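Local coordinates for protein putative polyketide synthase (Brevibacillus brevis, PDB 5HU7) that probably dehydrates beta-hydroxyacyl intermediates during polyketide chain assembly, as the dehydratase domain of a trans-AT polyketide synthase with a double hotdog fold, at residues K18-S21 with L26-S29; G100-D105 with A110-S115; E139-D144 with E248-H253; I53-M58 with V82-P87; M39-H42 with Q47-F50. All blocks are in the same frame, centred on the assembly; numbering follows the deposited sequence.

Contact 1: residues K18-S21 with L26-S29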
# COMPACT_ATOMS: atom_id res chain seq x y z
N LYS A 18 -4.25 4.25 0.62
CA LYS A 18 -2.98 3.56 0.80
C LYS A 18 -3.11 2.21 1.41
O LYS A 18 -3.98 1.97 2.23
CB LYS A 18 -2.04 4.37 1.75
CG LYS A 18 -1.38 5.60 1.14
CD LYS A 18 -0.41 5.24 0.00
CE LYS A 18 0.54 6.35 -0.38
NZ LYS A 18 -0.17 7.52 -0.96
N ASN A 19 -2.12 1.37 1.13
CA ASN A 19 -2.00 0.05 1.71
C ASN A 19 -1.13 0.28 2.93
O ASN A 19 0.00 0.70 2.77
CB ASN A 19 -1.35 -0.91 0.74
CG ASN A 19 -1.25 -2.31 1.27
OD1 ASN A 19 -1.16 -2.52 2.47
ND2 ASN A 19 -1.28 -3.28 0.41
N THR A 20 -1.67 0.05 4.13
CA THR A 20 -0.91 0.25 5.37
C THR A 20 -0.76 -1.07 6.13
O THR A 20 -0.68 -1.07 7.36
CB THR A 20 -1.58 1.31 6.23
OG1 THR A 20 -2.88 0.84 6.62
CG2 THR A 20 -1.64 2.64 5.56
N SER A 21 -0.68 -2.18 5.41
CA SER A 21 -0.52 -3.49 6.02
C SER A 21 0.76 -3.56 6.80
O SER A 21 1.74 -2.95 6.41
CB SER A 21 -0.49 -4.57 4.95
OG SER A 21 -1.69 -4.50 4.21
N LEU A 26 -3.41 -7.04 7.50
CA LEU A 26 -3.50 -6.69 6.07
C LEU A 26 -4.58 -5.60 6.02
O LEU A 26 -5.74 -5.90 6.36
CB LEU A 26 -3.95 -7.89 5.19
CG LEU A 26 -4.31 -7.63 3.71
CD1 LEU A 26 -3.14 -7.21 2.90
CD2 LEU A 26 -4.84 -8.87 3.06
N ARG A 27 -4.22 -4.35 5.68
CA ARG A 27 -5.20 -3.27 5.68
C ARG A 27 -4.90 -2.10 4.78
O ARG A 27 -3.79 -1.91 4.32
CB ARG A 27 -5.46 -2.75 7.11
CG ARG A 27 -4.32 -1.94 7.68
CD ARG A 27 -4.70 -1.26 8.98
NE ARG A 27 -3.63 -0.40 9.48
CZ ARG A 27 -3.64 0.22 10.66
NH1 ARG A 27 -4.68 0.09 11.49
NH2 ARG A 27 -2.61 0.99 11.02
N TYR A 28 -5.93 -1.31 4.54
CA TYR A 28 -5.86 -0.11 3.72
C TYR A 28 -6.38 1.06 4.55
O TYR A 28 -7.20 0.86 5.45
CB TYR A 28 -6.67 -0.32 2.42
CG TYR A 28 -6.25 -1.56 1.67
CD1 TYR A 28 -6.77 -2.81 2.01
CD2 TYR A 28 -5.24 -1.52 0.72
CE1 TYR A 28 -6.30 -3.98 1.41
CE2 TYR A 28 -4.81 -2.68 0.07
CZ TYR A 28 -5.37 -3.91 0.40
OH TYR A 28 -4.93 -5.08 -0.17
N SER A 29 -5.82 2.24 4.34
CA SER A 29 -6.21 3.44 5.11
C SER A 29 -6.48 4.58 4.19
O SER A 29 -5.79 4.75 3.18
CB SER A 29 -5.14 3.82 6.12
OG SER A 29 -4.77 2.69 6.90

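Contact 2: residues G100-D105 with A110-S115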
# COMPACT_ATOMS: atom_id res chain seq x y z
N GLY A 100 -9.73 -3.50 7.06
CA GLY A 100 -8.93 -4.67 7.34
C GLY A 100 -9.53 -5.85 6.60
O GLY A 100 -10.75 -5.91 6.42
N ILE A 101 -8.68 -6.77 6.15
CA ILE A 101 -9.09 -8.00 5.48
C ILE A 101 -8.53 -9.15 6.34
O ILE A 101 -7.35 -9.12 6.66
CB ILE A 101 -8.59 -8.07 4.03
CG1 ILE A 101 -9.04 -6.86 3.18
CG2 ILE A 101 -9.02 -9.41 3.39
CD1 ILE A 101 -10.49 -6.73 2.94
N TYR A 102 -9.37 -10.11 6.75
CA TYR A 102 -9.00 -11.23 7.64
C TYR A 102 -9.47 -12.58 7.04
O TYR A 102 -10.50 -12.64 6.36
CB TYR A 102 -9.69 -11.05 9.01
CG TYR A 102 -9.66 -9.65 9.56
CD1 TYR A 102 -10.65 -8.73 9.22
CD2 TYR A 102 -8.64 -9.23 10.41
CE1 TYR A 102 -10.58 -7.41 9.64
CE2 TYR A 102 -8.55 -7.90 10.83
CZ TYR A 102 -9.54 -7.00 10.47
OH TYR A 102 -9.51 -5.71 10.92
N PRO A 103 -8.83 -13.68 7.46
CA PRO A 103 -9.28 -15.02 6.99
C PRO A 103 -10.61 -15.43 7.58
O PRO A 103 -10.93 -14.97 8.67
CB PRO A 103 -8.19 -15.96 7.48
CG PRO A 103 -7.46 -15.24 8.54
CD PRO A 103 -7.64 -13.78 8.35
N GLU A 104 -11.41 -16.18 6.82
CA GLU A 104 -12.68 -16.71 7.32
C GLU A 104 -12.75 -18.20 7.09
O GLU A 104 -13.07 -18.91 8.03
CB GLU A 104 -13.91 -16.05 6.68
CG GLU A 104 -15.24 -16.45 7.32
CD GLU A 104 -15.50 -16.00 8.74
OE1 GLU A 104 -14.65 -15.29 9.34
OE2 GLU A 104 -16.58 -16.36 9.27
N ASP A 105 -12.56 -18.64 5.83
CA ASP A 105 -12.59 -20.02 5.39
C ASP A 105 -11.69 -20.13 4.15
O ASP A 105 -11.11 -19.13 3.72
CB ASP A 105 -14.05 -20.44 5.07
CG ASP A 105 -14.41 -21.88 5.42
OD1 ASP A 105 -13.51 -22.76 5.36
OD2 ASP A 105 -15.63 -22.14 5.64
N ALA A 110 -13.12 -12.15 5.40
CA ALA A 110 -13.91 -11.23 6.20
C ALA A 110 -13.32 -9.85 6.06
O ALA A 110 -12.11 -9.68 5.86
CB ALA A 110 -13.90 -11.67 7.64
N TYR A 111 -14.16 -8.83 6.12
CA TYR A 111 -13.64 -7.47 6.11
C TYR A 111 -14.25 -6.65 7.21
O TYR A 111 -15.35 -6.96 7.68
CB TYR A 111 -13.82 -6.77 4.75
CG TYR A 111 -15.22 -6.28 4.47
CD1 TYR A 111 -15.65 -5.05 4.93
CD2 TYR A 111 -16.11 -7.05 3.74
CE1 TYR A 111 -16.97 -4.65 4.78
CE2 TYR A 111 -17.43 -6.65 3.55
CZ TYR A 111 -17.85 -5.44 4.04
OH TYR A 111 -19.15 -5.06 3.83
N LYS A 112 -13.55 -5.60 7.63
CA LYS A 112 -14.05 -4.65 8.61
C LYS A 112 -13.62 -3.28 8.22
O LYS A 112 -12.44 -3.06 7.98
CB LYS A 112 -13.50 -4.89 10.01
CG LYS A 112 -13.95 -6.17 10.65
CD LYS A 112 -13.87 -6.07 12.18
CE LYS A 112 -12.91 -7.03 12.81
NZ LYS A 112 -13.48 -8.38 12.94
N ILE A 113 -14.53 -2.33 8.29
CA ILE A 113 -14.25 -0.92 8.04
C ILE A 113 -14.29 -0.33 9.43
O ILE A 113 -15.27 -0.51 10.14
CB ILE A 113 -15.24 -0.27 7.06
CG1 ILE A 113 -15.08 -0.87 5.66
CG2 ILE A 113 -15.03 1.25 7.01
CD1 ILE A 113 -16.23 -0.54 4.61
N TYR A 114 -13.23 0.33 9.84
CA TYR A 114 -13.16 0.84 11.20
C TYR A 114 -12.31 2.09 11.29
O TYR A 114 -11.52 2.35 10.39
CB TYR A 114 -12.62 -0.28 12.13
CG TYR A 114 -11.18 -0.65 11.89
CD1 TYR A 114 -10.83 -1.67 11.02
CD2 TYR A 114 -10.16 -0.01 12.59
CE1 TYR A 114 -9.50 -2.01 10.80
CE2 TYR A 114 -8.82 -0.37 12.40
CZ TYR A 114 -8.49 -1.36 11.50
OH TYR A 114 -7.17 -1.67 11.31
N SER A 115 -12.45 2.82 12.37
CA SER A 115 -11.70 4.06 12.61
C SER A 115 -11.42 4.26 14.09
O SER A 115 -11.94 3.53 14.92
CB SER A 115 -12.45 5.26 12.05
OG SER A 115 -13.56 5.62 12.85

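Contact 3: residues E139-D144 with E248-H253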
# COMPACT_ATOMS: atom_id res chain seq x y z
N GLU A 139 -23.93 -18.12 -14.88
CA GLU A 139 -25.11 -17.61 -15.55
C GLU A 139 -25.43 -16.22 -15.04
O GLU A 139 -26.00 -16.08 -13.96
CB GLU A 139 -26.28 -18.59 -15.32
CG GLU A 139 -27.38 -18.49 -16.38
CD GLU A 139 -28.50 -19.50 -16.20
OE1 GLU A 139 -28.84 -19.82 -15.04
OE2 GLU A 139 -29.03 -19.98 -17.23
N VAL A 140 -25.04 -15.18 -15.79
CA VAL A 140 -25.31 -13.77 -15.41
C VAL A 140 -26.80 -13.50 -15.71
O VAL A 140 -27.25 -13.80 -16.82
CB VAL A 140 -24.36 -12.77 -16.13
CG1 VAL A 140 -24.81 -11.32 -15.93
CG2 VAL A 140 -22.94 -12.97 -15.63
N PRO A 141 -27.60 -13.04 -14.73
CA PRO A 141 -29.03 -12.85 -15.01
C PRO A 141 -29.35 -11.60 -15.84
O PRO A 141 -28.52 -10.72 -16.04
CB PRO A 141 -29.66 -12.81 -13.62
CG PRO A 141 -28.61 -12.31 -12.73
CD PRO A 141 -27.27 -12.65 -13.34
N THR A 142 -30.54 -11.59 -16.38
CA THR A 142 -31.03 -10.51 -17.23
C THR A 142 -32.45 -10.13 -16.87
O THR A 142 -33.17 -10.89 -16.21
CB THR A 142 -31.03 -10.96 -18.70
OG1 THR A 142 -31.92 -12.06 -18.81
CG2 THR A 142 -29.65 -11.36 -19.19
N LEU A 143 -32.86 -8.98 -17.35
CA LEU A 143 -34.22 -8.46 -17.19
C LEU A 143 -34.78 -8.27 -18.56
O LEU A 143 -34.06 -7.88 -19.47
CB LEU A 143 -34.20 -7.10 -16.48
CG LEU A 143 -33.68 -7.09 -15.04
CD1 LEU A 143 -33.83 -5.72 -14.44
CD2 LEU A 143 -34.42 -8.12 -14.17
N ASP A 144 -36.07 -8.57 -18.73
CA ASP A 144 -36.79 -8.35 -19.97
C ASP A 144 -37.41 -6.96 -19.75
O ASP A 144 -38.47 -6.84 -19.13
CB ASP A 144 -37.84 -9.46 -20.17
CG ASP A 144 -38.59 -9.42 -21.50
OD1 ASP A 144 -38.30 -8.53 -22.33
OD2 ASP A 144 -39.45 -10.31 -21.72
N GLU A 248 -24.08 -9.51 -5.39
CA GLU A 248 -23.32 -10.17 -6.43
C GLU A 248 -22.95 -9.13 -7.47
O GLU A 248 -23.80 -8.37 -7.86
CB GLU A 248 -24.12 -11.35 -7.00
CG GLU A 248 -24.14 -12.53 -6.05
CD GLU A 248 -24.92 -13.76 -6.48
OE1 GLU A 248 -25.57 -13.70 -7.55
OE2 GLU A 248 -24.82 -14.80 -5.80
N ILE A 249 -21.68 -9.05 -7.84
CA ILE A 249 -21.19 -8.12 -8.86
C ILE A 249 -20.76 -9.03 -10.03
O ILE A 249 -19.83 -9.81 -9.88
CB ILE A 249 -20.04 -7.24 -8.33
CG1 ILE A 249 -20.45 -6.50 -7.04
CG2 ILE A 249 -19.63 -6.23 -9.41
CD1 ILE A 249 -19.28 -5.78 -6.33
N TYR A 250 -21.47 -8.94 -11.16
CA TYR A 250 -21.26 -9.83 -12.33
C TYR A 250 -20.19 -9.38 -13.31
O TYR A 250 -19.70 -10.20 -14.09
CB TYR A 250 -22.59 -10.05 -13.05
CG TYR A 250 -23.64 -10.60 -12.11
CD1 TYR A 250 -23.50 -11.85 -11.53
CD2 TYR A 250 -24.72 -9.82 -11.72
CE1 TYR A 250 -24.44 -12.34 -10.63
CE2 TYR A 250 -25.66 -10.30 -10.82
CZ TYR A 250 -25.54 -11.57 -10.30
OH TYR A 250 -26.49 -12.02 -9.42
N GLU A 251 -19.82 -8.10 -13.29
CA GLU A 251 -18.76 -7.56 -14.14
C GLU A 251 -18.16 -6.33 -13.48
O GLU A 251 -18.81 -5.67 -12.67
CB GLU A 251 -19.30 -7.20 -15.55
CG GLU A 251 -20.32 -6.07 -15.56
CD GLU A 251 -21.20 -5.99 -16.79
OE1 GLU A 251 -21.38 -4.86 -17.30
OE2 GLU A 251 -21.80 -7.02 -17.18
N ASN A 252 -16.94 -5.99 -13.87
CA ASN A 252 -16.26 -4.80 -13.38
C ASN A 252 -16.79 -3.65 -14.23
O ASN A 252 -17.18 -3.87 -15.38
CB ASN A 252 -14.73 -4.94 -13.56
CG ASN A 252 -14.12 -6.23 -12.99
OD1 ASN A 252 -13.88 -6.36 -11.79
ND2 ASN A 252 -13.91 -7.23 -13.85
N HIS A 253 -16.81 -2.43 -13.69
CA HIS A 253 -17.27 -1.26 -14.45
C HIS A 253 -18.65 -1.48 -15.12
O HIS A 253 -18.78 -1.29 -16.34
CB HIS A 253 -16.22 -0.88 -15.54
CG HIS A 253 -14.80 -1.12 -15.12
ND1 HIS A 253 -13.93 -1.84 -15.92
CD2 HIS A 253 -14.18 -0.80 -13.97
CE1 HIS A 253 -12.79 -1.90 -15.25
NE2 HIS A 253 -12.89 -1.29 -14.07

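Contact 4: residues I53-M58 with V82-P87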
# COMPACT_ATOMS: atom_id res chain seq x y z
N ILE A 53 -23.63 3.23 0.05
CA ILE A 53 -22.85 2.60 -1.04
C ILE A 53 -21.34 2.77 -0.91
O ILE A 53 -20.58 1.94 -1.43
CB ILE A 53 -23.31 3.06 -2.44
CG1 ILE A 53 -23.31 4.63 -2.54
CG2 ILE A 53 -24.69 2.42 -2.76
CD1 ILE A 53 -23.42 5.19 -3.87
N ALA A 54 -20.89 3.81 -0.24
CA ALA A 54 -19.47 4.03 -0.09
C ALA A 54 -18.83 2.91 0.74
O ALA A 54 -17.71 2.52 0.43
CB ALA A 54 -19.20 5.37 0.54
N TYR A 55 -19.59 2.32 1.69
CA TYR A 55 -19.11 1.20 2.49
C TYR A 55 -18.91 -0.04 1.63
O TYR A 55 -17.96 -0.78 1.85
CB TYR A 55 -20.12 0.85 3.59
CG TYR A 55 -20.26 1.88 4.69
CD1 TYR A 55 -19.32 1.98 5.71
CD2 TYR A 55 -21.40 2.67 4.78
CE1 TYR A 55 -19.52 2.83 6.80
CE2 TYR A 55 -21.59 3.55 5.84
CZ TYR A 55 -20.67 3.59 6.87
OH TYR A 55 -20.87 4.43 7.93
N LEU A 56 -19.80 -0.27 0.66
CA LEU A 56 -19.73 -1.43 -0.22
C LEU A 56 -18.62 -1.31 -1.23
O LEU A 56 -17.89 -2.26 -1.49
CB LEU A 56 -21.05 -1.63 -0.93
CG LEU A 56 -22.29 -1.82 -0.03
CD1 LEU A 56 -23.54 -1.84 -0.90
CD2 LEU A 56 -22.20 -3.05 0.79
N GLU A 57 -18.53 -0.13 -1.82
CA GLU A 57 -17.49 0.23 -2.80
C GLU A 57 -16.07 0.17 -2.18
O GLU A 57 -15.17 -0.38 -2.80
CB GLU A 57 -17.78 1.63 -3.36
CG GLU A 57 -16.87 2.10 -4.46
CD GLU A 57 -16.71 1.16 -5.63
OE1 GLU A 57 -17.71 0.53 -6.01
OE2 GLU A 57 -15.58 1.02 -6.15
N MET A 58 -15.90 0.69 -0.94
CA MET A 58 -14.62 0.65 -0.21
C MET A 58 -14.21 -0.80 0.09
O MET A 58 -13.08 -1.19 -0.16
CB MET A 58 -14.70 1.46 1.09
CG MET A 58 -13.35 1.80 1.66
SD MET A 58 -13.34 2.50 3.33
CE MET A 58 -14.16 3.89 3.11
N VAL A 82 -23.55 -8.53 5.10
CA VAL A 82 -23.01 -7.18 5.30
C VAL A 82 -23.87 -6.43 6.32
O VAL A 82 -25.10 -6.50 6.28
CB VAL A 82 -22.91 -6.40 3.97
CG1 VAL A 82 -22.42 -4.98 4.20
CG2 VAL A 82 -22.01 -7.13 2.96
N ALA A 83 -23.22 -5.71 7.23
CA ALA A 83 -23.92 -4.97 8.28
C ALA A 83 -23.17 -3.73 8.66
O ALA A 83 -21.99 -3.82 8.97
CB ALA A 83 -24.12 -5.88 9.49
N THR A 84 -23.81 -2.56 8.52
CA THR A 84 -23.29 -1.27 8.97
C THR A 84 -24.10 -0.94 10.20
O THR A 84 -25.22 -0.48 10.05
CB THR A 84 -23.34 -0.20 7.88
OG1 THR A 84 -22.41 -0.56 6.85
CG2 THR A 84 -23.02 1.19 8.43
N ASP A 85 -23.55 -1.22 11.39
CA ASP A 85 -24.20 -1.07 12.71
C ASP A 85 -23.92 0.27 13.40
O ASP A 85 -24.79 0.76 14.13
CB ASP A 85 -23.70 -2.19 13.70
CG ASP A 85 -22.34 -2.88 13.39
OD1 ASP A 85 -22.13 -3.30 12.23
OD2 ASP A 85 -21.45 -2.86 14.28
N ASP A 86 -22.68 0.77 13.30
CA ASP A 86 -22.26 2.00 13.97
C ASP A 86 -21.80 2.96 12.90
O ASP A 86 -20.70 2.80 12.40
CB ASP A 86 -21.15 1.68 14.99
CG ASP A 86 -20.97 2.72 16.08
OD1 ASP A 86 -21.46 3.86 15.91
OD2 ASP A 86 -20.37 2.39 17.12
N PRO A 87 -22.65 3.93 12.47
CA PRO A 87 -22.26 4.79 11.34
C PRO A 87 -21.01 5.65 11.51
O PRO A 87 -20.79 6.28 12.56
CB PRO A 87 -23.50 5.67 11.12
CG PRO A 87 -24.59 4.98 11.77
CD PRO A 87 -24.02 4.23 12.92

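Contact 5: residues M39-H42 with Q47-F50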
# COMPACT_ATOMS: atom_id res chain seq x y z
N MET A 39 -18.33 11.54 -0.99
CA MET A 39 -18.74 12.47 0.06
C MET A 39 -19.46 13.67 -0.54
O MET A 39 -20.16 14.36 0.19
CB MET A 39 -17.51 13.02 0.83
CG MET A 39 -16.39 12.03 1.06
SD MET A 39 -16.92 10.63 2.03
CE MET A 39 -16.44 11.18 3.48
N ALA A 40 -19.18 13.96 -1.85
CA ALA A 40 -19.70 15.08 -2.66
C ALA A 40 -21.14 15.46 -2.32
O ALA A 40 -22.07 14.68 -2.57
CB ALA A 40 -19.60 14.76 -4.15
N ASP A 41 -21.30 16.66 -1.73
CA ASP A 41 -22.59 17.16 -1.28
C ASP A 41 -22.82 18.61 -1.67
O ASP A 41 -21.88 19.38 -1.87
CB ASP A 41 -22.65 17.02 0.24
CG ASP A 41 -24.05 17.06 0.78
OD1 ASP A 41 -24.62 18.16 0.87
OD2 ASP A 41 -24.55 15.99 1.23
N HIS A 42 -24.11 18.97 -1.77
CA HIS A 42 -24.58 20.33 -2.08
C HIS A 42 -23.95 21.44 -1.20
O HIS A 42 -24.06 21.41 0.03
CB HIS A 42 -26.14 20.42 -2.03
CG HIS A 42 -26.78 19.72 -0.87
ND1 HIS A 42 -26.83 20.28 0.40
CD2 HIS A 42 -27.39 18.50 -0.83
CE1 HIS A 42 -27.46 19.40 1.16
NE2 HIS A 42 -27.81 18.31 0.47
N GLN A 47 -21.26 17.97 9.53
CA GLN A 47 -21.30 16.58 9.94
C GLN A 47 -22.43 15.81 9.26
O GLN A 47 -23.53 16.34 9.09
CB GLN A 47 -21.42 16.40 11.45
CG GLN A 47 -21.00 15.00 11.90
CD GLN A 47 -20.80 14.87 13.38
OE1 GLN A 47 -19.73 14.46 13.86
NE2 GLN A 47 -21.87 15.08 14.15
N ARG A 48 -22.16 14.54 8.95
CA ARG A 48 -23.12 13.67 8.30
C ARG A 48 -22.64 12.22 8.24
O ARG A 48 -21.47 11.94 8.41
CB ARG A 48 -23.45 14.17 6.88
CG ARG A 48 -22.27 14.21 5.94
CD ARG A 48 -22.67 14.89 4.68
NE ARG A 48 -21.61 14.93 3.68
CZ ARG A 48 -20.53 15.70 3.76
NH1 ARG A 48 -20.33 16.47 4.82
NH2 ARG A 48 -19.64 15.69 2.78
N PHE A 49 -23.55 11.34 7.95
CA PHE A 49 -23.30 9.90 7.85
C PHE A 49 -22.52 9.61 6.60
O PHE A 49 -22.82 10.18 5.55
CB PHE A 49 -24.64 9.12 7.80
CG PHE A 49 -25.49 9.22 9.04
CD1 PHE A 49 -24.95 8.93 10.29
CD2 PHE A 49 -26.82 9.58 8.96
CE1 PHE A 49 -25.73 9.04 11.45
CE2 PHE A 49 -27.60 9.70 10.12
CZ PHE A 49 -27.04 9.44 11.36
N PHE A 50 -21.55 8.69 6.68
CA PHE A 50 -20.80 8.22 5.51
C PHE A 50 -21.82 7.59 4.54
O PHE A 50 -22.68 6.86 5.01
CB PHE A 50 -19.77 7.16 5.91
CG PHE A 50 -18.75 6.82 4.85
CD1 PHE A 50 -17.75 7.72 4.50
CD2 PHE A 50 -18.67 5.54 4.33
CE1 PHE A 50 -16.77 7.39 3.57
CE2 PHE A 50 -17.65 5.18 3.44
CZ PHE A 50 -16.72 6.11 3.06

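Contact 1: residues K18-S21 with L26-S29
Lys18 and Ser29 face each other as an antiparallel hydrogen-bonded pair, Ser29 N reaching Lys18 O at 2.8 Å and Lys18 N returning the bond to Ser29 O. Asn19 and Tyr28 form the next, non-hydrogen-bonded pair, with the amide of Asn19 lying askew to the phenol ring and ND2 3.6 Å from Tyr28 CE2. Beyond this pair strand 18-19 ends, and hydroxyls take over the closely packed part of the hairpin. Thr20 OG1 and Ser29 OG are hydrogen-bonded at 2.7 Å, Ser29 OG also bonds His98, and Thr20 N binds Arg27 O. With OG anti to the carbonyl carbon (chi1 -58°), Ser21 receives the N-H of Arg27 at 2.9 Å while giving its own proton to Asn19 OD1 at 2.7 Å. That oxygen also accepts Ser21 N at 3.0 Å, closing an Asx turn. The looser side is held by the long charged chains: Lys18 bends away to the carbonyl of Asp10, and Arg27 NE makes just a weak bond to Thr20 OG1, its NH1 going instead to the Tyr114 hydroxyl. Asn19 ND2 crosses to Ser21 O of the second subunit, so this hairpin belongs to the dimer interface. A network of hydroxyl, amide and backbone groups thus fixes the turn where the ladder stops, with the Asn19 oxygen held by Ser21 N and OG and its nitrogen bonded to the second subunit.

Contact 2: residues G100-D105 with A110-S115
Tyr102 and Ala110 pair in antiparallel, hydrogen-bonded fashion, Ala110 N meeting Tyr102 O at 2.8 Å in an almost straight bond (174°) and Tyr102 N binding Ala110 O. Gly100 and Lys112 form the other such pair between these segments, with Ile101 and Tyr111 between them on the other face, where Ile101 CD1 touches Tyr111 CB and both side chains turn toward helix 52-65. The Tyr102 side chain starts at CB, 4.5 Å from the methyl of Ala110. CG stands anti to the carbonyl carbon (chi1 -43°), which sends the ring back along the strand: CD1 passes Ala110 O at 3.8 Å, CE1 meets Lys112 CG at 3.7 Å, and CZ lies near Lys112 CE. At the tip, OH comes within 3.7 Å of Tyr114 CE1 and makes a weak hydrogen bond to Glu25. The bent lysine chain carries NZ over the ring face, 4.8 Å from the Tyr102 centroid, as a cation-pi contact. A leucine here would probably leave the Lys112 ammonium without its aromatic partner and Glu25 without the weak hydroxyl bond. The face bearing Tyr102 and Lys112 therefore combines apolar contact with a charge-to-ring attraction, whereas the Ile101 and Tyr111 face joins the hydrophobic interior of the fold.

Contact 3: residues E139-D144 with E248-H253
Val140 and Tyr250 make the closest backbone approach, their CA atoms 6.4 Å apart, with no hydrogen bond between the loop at 139-144 and the end of strand 241-249. Pro141 lies at about a right angle to Tyr250 and sets CD over one face of the phenol ring, 3.8 Å from its centroid and 15° off the normal, a CH-pi contact. CG of the same proline sits farther out, 3.9 Å from Tyr250 OH. Val140 approaches the root of the ring: CG1 and CG2 both face Tyr250 CB, each at 3.9 Å. The tyrosine owes this position to CG lying anti to its carbonyl carbon (chi1 -56°), and its far end is tied down by OH, which donates to the anti lone pair of Glu248 OE1 at 2.7 Å. The other oxygen of that carboxylate forms a salt bridge with Arg78. Phe137 meets the Tyr250 ring edge-to-face. The loop follows strand 125-135 and precedes helix 145-150, so it probably belongs to the connection between the two hotdog halves. Dispersion and CH-pi attraction thus hold it against the strand end, while the bond to Glu248 probably limits how the ring can turn beneath the proline.

Contact 4: residues I53-M58 with V82-P87
Tyr55 on helix 52-65 and Thr84 at the end of strand 76-84 supply the aromatic part of the contact. The threonine lies against one face of the ring and crosses it at about a right angle: CG2 stands 4.0 Å from the centroid, 24° off the normal, as a CH-pi contact, with its nearest ring atom Tyr55 CZ at 3.7 Å. OG1 lies over the same face toward the root, 3.9 Å from Tyr55 CG. With OG1 anti to the carbonyl carbon (chi1 -68°) and CG2 anti to the backbone N, both branches of Thr84 meet the ring, the methyl near CZ and the hydroxyl near CG. Apolar packing without a ring comes one helix position on, where Leu56 CD2 meets Val82 CG1 at 3.9 Å. This is the hotdog arrangement, in which a curved antiparallel sheet wraps round a long helix, and the four side chains belong to that helix-sheet interface. No hydrogen bond joins the two segments; the polar ends look outside, Tyr55 OH to Leu88 N and Thr84 OG1 to Ser128. Tyr55 OH also rests 3.7 Å from Pro87 CA. An alanine in place of Tyr55 would probably leave the Thr84 methyl without its ring face, Leu88 N without its acceptor, and a gap between helix and strand. Phe50 meets the Tyr55 ring edge-to-face, and Phe242 of strand 241-249 touches Tyr55, Val82 and Thr84.

Contact 5: residues M39-H42 with Q47-F50
Arg48 reaches across to Met39 with its guanidinium turned edge-on to the backbone carbonyl, NH2 donating to Met39 O at 3.0 Å. The oxygen lies in the guanidinium plane, but the nitrogen stands above the plane of the carbonyl, 36° out of it, so no lone pair is met squarely. The arginine chain, extended from CG to NE, starts with CG between the backbone N and the carbonyl carbon (chi1 62°), which carries its end across to the loop; weak bonds join NH2 to Gly34 O and NH1 to Gly46 O. Asp41 runs alongside in the opposite sense, its carboxylate plane turned 61° against the guanidinium. Asp41 OD2 is 4.0 Å from Arg48 NE and well out of its plane, making a long salt bridge of charges alone. On the buried side Met39 bends toward Phe50, crossing it at a slant: SD lies 3.6 Å from Phe50 CE1 in an oblique Met-aromatic contact, and the methyl CE touches the same ring carbons. Val90 packs on Met39 and Phe50 and is backbone-bonded to Arg48. One directed N-H bond, backed by a loose ionic attraction and a sulfur-ring contact, thus holds the loop at 39-42 beside strand 48-49.

How the contacts relate
Contact 4 is the buried one, contacts 1, 2 and 5 are partly buried, and contact 3 lies at the surface. Contacts 1 and 2 are hairpins on adjoining strands, 26-32 and 95-105, and touch through Arg27 and Tyr114; a backbone ladder carries contact 2, whereas contact 1, at the dimer interface, has as many bonds through side chains as through backbone. Contact 2 also meets contact 4, where Tyr111 packs on Val82 and Ile113 on Tyr55. Contact 5 leads directly into helix 52-65, and Phe50 and Phe49 touch contact 4. Contact 3 touches none of them, yet strands 241-249 and 76-84 are neighbours. Ring and apolar packing replaces cross-segment hydrogen bonds in contacts 3 and 4.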